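Local coordinates for protein zinc peptidase (Vibrio cholerae, PDB 2GU1) that cleaves the peptide cross-links between peptidoglycan strands as a zinc-dependent DD-endopeptidase, probably letting the cell wall take in new glycans and expand, at residues 233-238 / 323-328; 276-281 / 312-317. All coordinates share one frame; numbering follows the deposited sequence.

Contact 1. Residues 233-238 / 323-328. With ZN (zinc ion), chain B.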
loop_
_atom_site.group_PDB
_atom_site.type_symbol
_atom_site.label_atom_id
_atom_site.label_comp_id
_atom_site.label_asym_id
_atom_site.label_seq_id
_atom_site.Cartn_x
_atom_site.Cartn_y
_atom_site.Cartn_z
ATOM N N ASN A 233 -11.367 -2.496 -8.376
ATOM C CA ASN A 233 -9.935 -2.250 -8.353
ATOM C C ASN A 233 -9.029 -3.478 -8.313
ATOM O O ASN A 233 -7.889 -3.397 -7.852
ATOM C CB ASN A 233 -9.624 -1.322 -7.173
ATOM C CG ASN A 233 -10.123 0.093 -7.407
ATOM O OD1 ASN A 233 -10.614 0.755 -6.492
ATOM N ND2 ASN A 233 -9.987 0.567 -8.640
ATOM N N GLY A 234 -9.524 -4.611 -8.798
ATOM C CA GLY A 234 -8.710 -5.811 -8.792
ATOM C C GLY A 234 -9.151 -6.798 -9.857
ATOM O O GLY A 234 -10.024 -6.495 -10.667
ATOM N N THR A 235 -8.543 -7.978 -9.858
ATOM C CA THR A 235 -8.890 -9.007 -10.829
ATOM C C THR A 235 -9.440 -10.219 -10.080
ATOM O O THR A 235 -8.859 -10.651 -9.082
ATOM C CB THR A 235 -7.646 -9.434 -11.641
ATOM O OG1 THR A 235 -7.058 -8.289 -12.263
ATOM C CG2 THR A 235 -8.018 -10.434 -12.704
ATOM N N ASP A 236 -10.560 -10.765 -10.547
ATOM C CA ASP A 236 -11.153 -11.935 -9.899
ATOM C C ASP A 236 -10.807 -13.224 -10.632
ATOM O O ASP A 236 -11.049 -13.332 -11.837
ATOM C CB ASP A 236 -12.676 -11.790 -9.832
ATOM C CG ASP A 236 -13.101 -10.637 -8.962
ATOM O OD1 ASP A 236 -12.224 -10.081 -8.265
ATOM O OD2 ASP A 236 -14.301 -10.301 -8.960
ATOM N N PHE A 237 -10.236 -14.187 -9.903
ATOM C CA PHE A 237 -9.862 -15.494 -10.459
ATOM C C PHE A 237 -10.844 -16.554 -9.961
ATOM O O PHE A 237 -11.289 -16.516 -8.804
ATOM C CB PHE A 237 -8.430 -15.869 -10.049
ATOM C CG PHE A 237 -7.373 -15.011 -10.685
ATOM C CD1 PHE A 237 -7.127 -15.084 -12.054
ATOM C CD2 PHE A 237 -6.643 -14.103 -9.921
ATOM C CE1 PHE A 237 -6.169 -14.266 -12.655
ATOM C CE2 PHE A 237 -5.683 -13.280 -10.506
ATOM C CZ PHE A 237 -5.444 -13.358 -11.877
ATOM N N ALA A 238 -11.187 -17.491 -10.843
ATOM C CA ALA A 238 -12.143 -18.546 -10.529
ATOM C C ALA A 238 -11.538 -19.655 -9.681
ATOM O O ALA A 238 -11.260 -20.751 -10.176
ATOM C CB ALA A 238 -12.708 -19.128 -11.820
ATOM N N VAL A 323 -3.880 -0.676 -9.958
ATOM C CA VAL A 323 -3.684 -0.714 -11.405
ATOM C C VAL A 323 -4.107 -2.108 -11.867
ATOM O O VAL A 323 -4.165 -3.042 -11.062
ATOM C CB VAL A 323 -2.199 -0.497 -11.798
ATOM C CG1 VAL A 323 -1.663 0.792 -11.175
ATOM C CG2 VAL A 323 -1.365 -1.697 -11.368
ATOM N N ASP A 324 -4.405 -2.241 -13.154
ATOM C CA ASP A 324 -4.815 -3.522 -13.723
ATOM C C ASP A 324 -3.665 -4.518 -13.566
ATOM O O ASP A 324 -2.603 -4.339 -14.161
ATOM C CB ASP A 324 -5.155 -3.348 -15.208
ATOM C CG ASP A 324 -5.901 -4.534 -15.779
ATOM O OD1 ASP A 324 -5.638 -5.676 -15.344
ATOM O OD2 ASP A 324 -6.752 -4.323 -16.672
ATOM N N ALA A 325 -3.879 -5.558 -12.764
ATOM C CA ALA A 325 -2.853 -6.571 -12.523
ATOM C C ALA A 325 -2.447 -7.304 -13.799
ATOM O O ALA A 325 -1.349 -7.841 -13.887
ATOM C CB ALA A 325 -3.346 -7.577 -11.495
ATOM N N MET A 326 -3.335 -7.326 -14.786
ATOM C CA MET A 326 -3.040 -8.012 -16.037
ATOM C C MET A 326 -2.432 -7.117 -17.125
ATOM O O MET A 326 -2.244 -7.568 -18.253
ATOM C CB MET A 326 -4.312 -8.665 -16.574
ATOM C CG MET A 326 -4.980 -9.623 -15.604
ATOM S SD MET A 326 -3.973 -11.070 -15.206
ATOM C CE MET A 326 -3.150 -10.540 -13.703
ATOM N N LYS A 327 -2.106 -5.868 -16.793
ATOM C CA LYS A 327 -1.553 -4.948 -17.791
ATOM C C LYS A 327 -0.142 -5.275 -18.295
ATOM O O LYS A 327 0.700 -5.797 -17.563
ATOM C CB LYS A 327 -1.597 -3.505 -17.277
ATOM C CG LYS A 327 -0.526 -3.131 -16.279
ATOM C CD LYS A 327 -0.637 -1.651 -15.956
ATOM C CE LYS A 327 0.497 -1.178 -15.071
ATOM N NZ LYS A 327 0.467 0.303 -14.901
ATOM N N ALA A 328 0.099 -4.940 -19.561
ATOM C CA ALA A 328 1.370 -5.198 -20.233
ATOM C C ALA A 328 2.632 -4.737 -19.508
ATOM O O ALA A 328 3.425 -5.562 -19.053
ATOM C CB ALA A 328 1.335 -4.599 -21.642
HETATM ZN ZN ZN B . -13.052 -8.474 -7.337
HETATM O O HOH W 1 -5.460 -4.289 -9.050
HETATM O O HOH W 2 -6.234 -5.763 -11.338
HETATM O O HOH W 3 -7.741 -7.487 -14.804
#
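Thr235 and Met326 meet because of their first torsions: Thr235 holds OG1 beside its own backbone N (chi1 -56°), facing the 323-328 turn, while Met326 sets CG beside its N and then bends at chi2 and chi3, which carries CE round to Phe237. The Thr235 hydroxyl faces the Ala325 methyl, OG1 to CB 3.9 Å, with Met326 CG a little farther off. Met326 CE comes to the edge of the Phe237 ring, near its plane, 4.1 Å from CZ; Thr235 CG2, turned the other way from its hydroxyl, lies over one face of the same ring. Segment 233-238 carries a short strand of the M23 peptidase domain, and its Asp236 binds the catalytic zinc through OD1 at 2.0 Å, completing the site with His232 and His313. Segment 323-328 contains a type I turn from Asp324 to Lys327, and within it Met326 N donates to Asp324 OD1 over 2.9 Å, an Asx turn. Three waters bridge the segments. One molecule joins Thr235 OG1 to Ala325 N, a second joins the same hydroxyl to Asp324 OD1 (2.8 Å from each oxygen), and a third donates to both Asn233 O and Val323 O. Beyond the turn, Arg203 NH1 donates to the carbonyl oxygens of Ala325 and Lys327.

Contact 2. Residues 276-281 / 312-317. With ZN (zinc ion), chain B.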
loop_
_atom_site.group_PDB
_atom_site.type_symbol
_atom_site.label_atom_id
_atom_site.label_comp_id
_atom_site.label_asym_id
_atom_site.label_seq_id
_atom_site.Cartn_x
_atom_site.Cartn_y
_atom_site.Cartn_z
ATOM N N THR A 276 0.672 -5.828 -3.155
ATOM C CA THR A 276 -0.368 -6.676 -3.728
ATOM C C THR A 276 -1.327 -7.018 -2.595
ATOM O O THR A 276 -0.901 -7.165 -1.442
ATOM C CB THR A 276 0.199 -7.993 -4.317
ATOM O OG1 THR A 276 1.052 -8.630 -3.356
ATOM C CG2 THR A 276 0.977 -7.719 -5.596
ATOM N N ARG A 277 -2.615 -7.111 -2.922
ATOM C CA ARG A 277 -3.647 -7.447 -1.942
ATOM C C ARG A 277 -4.363 -8.721 -2.364
ATOM O O ARG A 277 -4.566 -8.955 -3.565
ATOM C CB ARG A 277 -4.697 -6.341 -1.850
ATOM C CG ARG A 277 -4.188 -5.014 -1.372
ATOM C CD ARG A 277 -5.346 -4.041 -1.405
ATOM N NE ARG A 277 -5.048 -2.802 -0.710
ATOM C CZ ARG A 277 -5.761 -1.695 -0.851
ATOM N NH1 ARG A 277 -6.806 -1.686 -1.669
ATOM N NH2 ARG A 277 -5.440 -0.603 -0.165
ATOM N N TYR A 278 -4.771 -9.515 -1.376
ATOM C CA TYR A 278 -5.460 -10.784 -1.622
ATOM C C TYR A 278 -6.691 -10.808 -0.697
ATOM O O TYR A 278 -6.553 -10.864 0.523
ATOM C CB TYR A 278 -4.509 -11.949 -1.290
ATOM C CG TYR A 278 -3.131 -11.836 -1.931
ATOM C CD1 TYR A 278 -2.807 -12.558 -3.082
ATOM C CD2 TYR A 278 -2.169 -10.970 -1.411
ATOM C CE1 TYR A 278 -1.565 -12.408 -3.701
ATOM C CE2 TYR A 278 -0.925 -10.812 -2.023
ATOM C CZ TYR A 278 -0.631 -11.528 -3.168
ATOM O OH TYR A 278 0.577 -11.318 -3.802
ATOM N N LEU A 279 -7.889 -10.775 -1.278
ATOM C CA LEU A 279 -9.122 -10.745 -0.492
ATOM C C LEU A 279 -10.011 -11.983 -0.526
ATOM O O LEU A 279 -9.862 -12.859 -1.383
ATOM C CB LEU A 279 -9.972 -9.546 -0.907
ATOM C CG LEU A 279 -9.533 -8.132 -0.538
ATOM C CD1 LEU A 279 -8.140 -7.845 -1.064
ATOM C CD2 LEU A 279 -10.559 -7.141 -1.121
ATOM N N HIS A 280 -10.941 -12.018 0.428
ATOM C CA HIS A 280 -11.918 -13.092 0.576
ATOM C C HIS A 280 -11.305 -14.457 0.873
ATOM O O HIS A 280 -11.941 -15.491 0.670
ATOM C CB HIS A 280 -12.778 -13.173 -0.686
ATOM C CG HIS A 280 -13.388 -11.862 -1.079
ATOM N ND1 HIS A 280 -14.256 -11.170 -0.261
ATOM C CD2 HIS A 280 -13.247 -11.111 -2.197
ATOM C CE1 HIS A 280 -14.624 -10.049 -0.858
ATOM N NE2 HIS A 280 -14.026 -9.990 -2.035
ATOM N N LEU A 281 -10.082 -14.456 1.375
ATOM C CA LEU A 281 -9.390 -15.696 1.683
ATOM C C LEU A 281 -10.111 -16.569 2.710
ATOM O O LEU A 281 -10.723 -16.069 3.658
ATOM C CB LEU A 281 -7.979 -15.373 2.182
ATOM C CG LEU A 281 -7.093 -14.543 1.240
ATOM C CD1 LEU A 281 -5.826 -14.135 1.961
ATOM C CD2 LEU A 281 -6.757 -15.364 -0.017
ATOM N N LEU A 312 -11.036 -15.338 -5.774
ATOM C CA LEU A 312 -9.942 -14.565 -5.232
ATOM C C LEU A 312 -10.001 -13.207 -5.918
ATOM O O LEU A 312 -10.138 -13.118 -7.145
ATOM C CB LEU A 312 -8.594 -15.218 -5.537
ATOM C CG LEU A 312 -7.368 -14.384 -5.153
ATOM C CD1 LEU A 312 -7.179 -14.404 -3.640
ATOM C CD2 LEU A 312 -6.131 -14.945 -5.839
ATOM N N HIS A 313 -9.940 -12.151 -5.118
ATOM C CA HIS A 313 -9.923 -10.799 -5.653
ATOM C C HIS A 313 -8.467 -10.385 -5.438
ATOM O O HIS A 313 -8.024 -10.267 -4.294
ATOM C CB HIS A 313 -10.862 -9.894 -4.853
ATOM C CG HIS A 313 -10.737 -8.443 -5.194
ATOM N ND1 HIS A 313 -11.575 -7.810 -6.087
ATOM C CD2 HIS A 313 -9.856 -7.502 -4.775
ATOM C CE1 HIS A 313 -11.218 -6.542 -6.202
ATOM N NE2 HIS A 313 -10.176 -6.330 -5.416
ATOM N N PHE A 314 -7.732 -10.193 -6.533
ATOM C CA PHE A 314 -6.311 -9.838 -6.484
ATOM C C PHE A 314 -6.074 -8.391 -6.906
ATOM O O PHE A 314 -6.674 -7.904 -7.874
ATOM C CB PHE A 314 -5.524 -10.801 -7.399
ATOM C CG PHE A 314 -4.051 -10.498 -7.506
ATOM C CD1 PHE A 314 -3.223 -10.552 -6.392
ATOM C CD2 PHE A 314 -3.489 -10.169 -8.740
ATOM C CE1 PHE A 314 -1.847 -10.284 -6.504
ATOM C CE2 PHE A 314 -2.132 -9.899 -8.863
ATOM C CZ PHE A 314 -1.302 -9.954 -7.742
ATOM N N GLU A 315 -5.200 -7.699 -6.181
ATOM C CA GLU A 315 -4.901 -6.309 -6.506
ATOM C C GLU A 315 -3.413 -6.016 -6.535
ATOM O O GLU A 315 -2.638 -6.605 -5.782
ATOM C CB GLU A 315 -5.563 -5.367 -5.488
ATOM C CG GLU A 315 -7.054 -5.143 -5.709
ATOM C CD GLU A 315 -7.673 -4.190 -4.687
ATOM O OE1 GLU A 315 -6.950 -3.336 -4.136
ATOM O OE2 GLU A 315 -8.892 -4.292 -4.448
ATOM N N VAL A 316 -3.016 -5.120 -7.434
ATOM C CA VAL A 316 -1.634 -4.680 -7.517
ATOM C C VAL A 316 -1.719 -3.175 -7.316
ATOM O O VAL A 316 -2.508 -2.500 -7.983
ATOM C CB VAL A 316 -0.988 -4.952 -8.895
ATOM C CG1 VAL A 316 0.425 -4.355 -8.936
ATOM C CG2 VAL A 316 -0.917 -6.456 -9.147
ATOM N N LEU A 317 -0.937 -2.657 -6.376
ATOM C CA LEU A 317 -0.934 -1.224 -6.113
ATOM C C LEU A 317 0.414 -0.618 -6.469
ATOM O O LEU A 317 1.455 -1.136 -6.079
ATOM C CB LEU A 317 -1.221 -0.931 -4.635
ATOM C CG LEU A 317 -2.486 -1.479 -3.978
ATOM C CD1 LEU A 317 -2.659 -0.792 -2.623
ATOM C CD2 LEU A 317 -3.695 -1.223 -4.843
HETATM ZN ZN ZN B . -13.052 -8.474 -7.337
#
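Tyr278 and Phe314 lay their rings side by side, pointing the same way with planes at 47°; the nearest atoms are Tyr278 CE1 and Phe314 CE1, 3.5 Å apart. The N-to-C directions of segments 276-279 and 312-317 differ by 165°, antiparallel, and side chains pack along both faces. Arg277 and Glu315 are a hydrogen-bonded pair, each N donating to the other's O; Tyr278 and Phe314 are a non-hydrogen-bonded one. Phe314 keeps CG anti to its N (chi1 177°), which brings CE1 to the notch between the Tyr278 ring and Thr276 CB, with CZ against Thr276 CG2. The Tyr278 hydroxyl reaches back to Thr276 OG1, 2.8 Å away, and that oxygen is held from outside by His270. Near the corner at His280, Leu312 CD1 packs against both Leu281 CD2, 3.8 Å away, and the Leu279 carbonyl oxygen.

On the other face Leu279 lies alongside His313, its CD2 methyl 3.7 Å from the ring's CD2, while His280 turns the edge of its imidazole to His313 CB. Extended Arg277 crosses Glu315 and forms a salt bridge, NH1 to OE1 at 3.0 Å, the acceptor met on its syn side. Leu317 CD1 sits over one guanidinium face, toward the rim. Glu315 OE2 accepts from His313 NE2 at 2.6 Å through its anti lone pair, nearly in the imidazole plane. Glu315, itself held by Arg277, and the zinc 2.0 Å from His313 ND1 together hold the imidazole's rotation. His313 is the second histidine of the His-x-His motif of M23 peptidases (His311-Leu312-His313), binding zinc together with His232 and Asp236 of the His-x3-Asp motif.

Contacts 1 and 2 lie about 9 Å apart, centre to centre. Both reach the antiparallel sheet of the M23 domain, contact 1 through strand 235-237 and the turn that follows strand 321-323. Along the chain the order is 233-238, 276-281, 312-317, 323-328, so contact 2 falls between the two halves of contact 1. Strand 312-318 is the shared element: it pairs with 274-281 inside contact 2 and with 235-237 of contact 1, where Thr235 N lies 2.7 Å from Phe314 O, a probable hydrogen bond. This pairing sets two of the three protein zinc ligands, Asp236 and His313, beside each other, while His232 comes from just before strand 235-237.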